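Local atomic coordinates of putative secreted cellulose-binding protein (Streptomyces coelicolor, PDB entry 4OY8), a protein that probably cleaves cellulose oxidatively as a copper-dependent lytic polysaccharide monooxygenase. Residues K101-A106 against S146-I151. Numbering follows the deposited sequence.
With ZN (zinc ion), chain I; ZN (zinc ion), chain H.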
loop_
_atom_site.group_PDB
_atom_site.type_symbol
_atom_site.label_atom_id
_atom_site.label_comp_id
_atom_site.label_asym_id
_atom_site.label_seq_id
_atom_site.Cartn_x
_atom_site.Cartn_y
_atom_site.Cartn_z
ATOM N N LYS A 101 7.417 -0.223 -7.662
ATOM C CA LYS A 101 8.293 -1.366 -7.622
ATOM C C LYS A 101 7.845 -2.297 -6.497
ATOM O O LYS A 101 7.730 -1.885 -5.340
ATOM C CB LYS A 101 9.738 -0.915 -7.359
ATOM C CG LYS A 101 10.292 0.119 -8.314
ATOM C CD LYS A 101 11.773 0.464 -8.134
ATOM C CE LYS A 101 12.264 1.367 -9.267
ATOM N NZ LYS A 101 13.664 1.824 -9.069
ATOM N N LEU A 102 7.542 -3.533 -6.861
ATOM C CA LEU A 102 7.239 -4.571 -5.902
ATOM C C LEU A 102 8.332 -5.608 -5.825
ATOM O O LEU A 102 8.941 -5.966 -6.819
ATOM C CB LEU A 102 5.970 -5.289 -6.310
ATOM C CG LEU A 102 4.713 -4.471 -6.279
ATOM C CD1 LEU A 102 4.430 -3.893 -7.657
ATOM C CD2 LEU A 102 3.547 -5.297 -5.758
ATOM N N HIS A 103 8.576 -6.100 -4.625
ATOM C CA HIS A 103 9.469 -7.212 -4.412
ATOM C C HIS A 103 8.598 -8.390 -3.983
ATOM O O HIS A 103 7.754 -8.246 -3.112
ATOM C CB HIS A 103 10.482 -6.881 -3.315
ATOM C CG HIS A 103 11.464 -7.966 -3.092
ATOM N ND1 HIS A 103 12.510 -8.184 -3.952
ATOM C CD2 HIS A 103 11.556 -8.906 -2.134
ATOM C CE1 HIS A 103 13.201 -9.225 -3.545
ATOM N NE2 HIS A 103 12.660 -9.662 -2.429
ATOM N N ASP A 104 8.837 -9.539 -4.602
ATOM C CA ASP A 104 8.089 -10.771 -4.356
ATOM C C ASP A 104 9.093 -11.877 -4.143
ATOM O O ASP A 104 9.745 -12.292 -5.079
ATOM C CB ASP A 104 7.221 -11.094 -5.563
ATOM C CG ASP A 104 6.476 -12.410 -5.463
ATOM O OD1 ASP A 104 6.469 -13.058 -4.388
ATOM O OD2 ASP A 104 5.884 -12.805 -6.505
ATOM N N GLN A 105 9.145 -12.399 -2.926
ATOM C CA GLN A 105 10.126 -13.432 -2.583
ATOM C C GLN A 105 9.949 -14.708 -3.428
ATOM O O GLN A 105 10.897 -15.448 -3.668
ATOM C CB GLN A 105 9.994 -13.774 -1.097
ATOM C CG GLN A 105 9.933 -12.592 -0.133
ATOM C CD GLN A 105 11.283 -12.049 0.259
ATOM O OE1 GLN A 105 12.082 -11.661 -0.589
ATOM N NE2 GLN A 105 11.548 -12.016 1.561
ATOM N N ALA A 106 8.725 -14.956 -3.874
ATOM C CA ALA A 106 8.327 -16.238 -4.467
ATOM C C ALA A 106 8.210 -16.243 -5.981
ATOM O O ALA A 106 7.939 -17.283 -6.554
ATOM C CB ALA A 106 6.973 -16.644 -3.888
ATOM N N SER A 146 9.004 -13.300 -11.355
ATOM C CA SER A 146 10.209 -12.525 -11.103
ATOM C C SER A 146 10.221 -12.156 -9.629
ATOM O O SER A 146 9.163 -12.088 -8.986
ATOM C CB SER A 146 10.212 -11.249 -11.938
ATOM O OG SER A 146 11.440 -10.582 -11.812
ATOM N N GLN A 147 11.407 -11.874 -9.094
ATOM C CA GLN A 147 11.481 -11.389 -7.710
ATOM C C GLN A 147 11.143 -9.903 -7.599
ATOM O O GLN A 147 10.959 -9.405 -6.507
ATOM C CB GLN A 147 12.836 -11.682 -7.117
ATOM C CG GLN A 147 13.010 -13.166 -6.854
ATOM C CD GLN A 147 14.088 -13.429 -5.838
ATOM O OE1 GLN A 147 15.195 -12.933 -5.968
ATOM N NE2 GLN A 147 13.758 -14.178 -4.804
ATOM N N ASN A 148 11.080 -9.193 -8.721
ATOM C CA ASN A 148 10.697 -7.788 -8.709
ATOM C C ASN A 148 9.802 -7.488 -9.894
ATOM O O ASN A 148 9.984 -8.063 -10.973
ATOM C CB ASN A 148 11.946 -6.908 -8.750
ATOM C CG ASN A 148 12.835 -7.129 -7.547
ATOM O OD1 ASN A 148 12.585 -6.599 -6.470
ATOM N ND2 ASN A 148 13.865 -7.944 -7.719
ATOM N N TYR A 149 8.812 -6.624 -9.671
ATOM C CA TYR A 149 7.923 -6.150 -10.733
ATOM C C TYR A 149 7.928 -4.633 -10.714
ATOM O O TYR A 149 7.849 -4.048 -9.644
ATOM C CB TYR A 149 6.463 -6.625 -10.549
ATOM C CG TYR A 149 6.341 -8.093 -10.173
ATOM C CD1 TYR A 149 6.642 -9.102 -11.081
ATOM C CD2 TYR A 149 5.912 -8.467 -8.909
ATOM C CE1 TYR A 149 6.538 -10.434 -10.710
ATOM C CE2 TYR A 149 5.804 -9.789 -8.546
ATOM C CZ TYR A 149 6.150 -10.774 -9.430
ATOM O OH TYR A 149 6.058 -12.105 -9.044
ATOM N N GLU A 150 7.988 -4.006 -11.892
ATOM C CA GLU A 150 7.956 -2.563 -12.024
ATOM C C GLU A 150 6.787 -2.135 -12.905
ATOM O O GLU A 150 6.600 -2.679 -14.016
ATOM C CB GLU A 150 9.277 -2.043 -12.628
ATOM C CG GLU A 150 10.449 -2.214 -11.677
ATOM C CD GLU A 150 11.712 -1.478 -12.080
ATOM O OE1 GLU A 150 11.707 -0.743 -13.078
ATOM O OE2 GLU A 150 12.705 -1.617 -11.354
ATOM N N ILE A 151 6.023 -1.176 -12.405
ATOM C CA ILE A 151 4.930 -0.570 -13.149
ATOM C C ILE A 151 5.289 0.895 -13.399
ATOM O O ILE A 151 5.350 1.664 -12.465
ATOM C CB ILE A 151 3.570 -0.642 -12.425
ATOM C CG1 ILE A 151 3.245 -2.072 -11.985
ATOM C CG2 ILE A 151 2.472 -0.111 -13.344
ATOM C CD1 ILE A 151 2.776 -2.184 -10.575
HETATM ZN ZN ZN I . 13.591 -6.626 -4.733
HETATM ZN ZN ZN H . 13.755 -10.738 -1.028
HETATM O O HOH W 1 15.581 -7.023 -5.187
HETATM O O HOH W 2 13.610 -4.806 -3.830
#
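Asp-104 OD2 is gripped by two donors: the hydroxyl of Tyr-149 reaches its anti lone pair at 2.6 Å between OH and OD2, and His-108 N binds the same oxygen. With CG anti to the backbone N (chi1 176°), the side chain brings OD2 to the edge of the phenol ring, in its plane, with the carboxylate turned 47° from the ring. Tyr-149 OH accepts in turn from Gly-109 N. OD1 takes Ala-106 N from above the carboxylate plane, closing an Asx turn, and also receives His-1 N; the buried acid thus probably helps to position both copper-binding histidines, His-1 and His-108.

The backbones of 101-104 and 148-151 pair antiparallel. Leu-102 and Tyr-149 exchange both backbone N-H...O bonds, and Asp-104 N donates to Gln-147 O (2.9 Å). On the face carrying His-103 and Asn-148, one zinc ion bridges the strands through His-103 ND1 (2.0 Å) and Asn-148 OD1, with two waters completing its observed ligands. The imidazole and amide planes lie 49° apart, and one of those waters accepts from Asn-148 ND2. A second zinc joins His-103 NE2 to Gln-105 OE1 (2.0 Å), so metals hold both ring nitrogens. Further along, Lys-101 and Glu-150 run side by side, NZ 4.2 Å from OE2, too far for a salt bridge, though the opposite charges probably still attract.

Leu-102 CD1 meets Ile-151 CD1 at 3.8 Å; Phe-113 of strand 110-118 touches both residues, and Trp-168 of strand 161-170 packs on Leu-102, consistent with the family's beta-sandwich core. Strand 97-104 is the middle of a three-stranded antiparallel sheet, between 2-6 and 148-154.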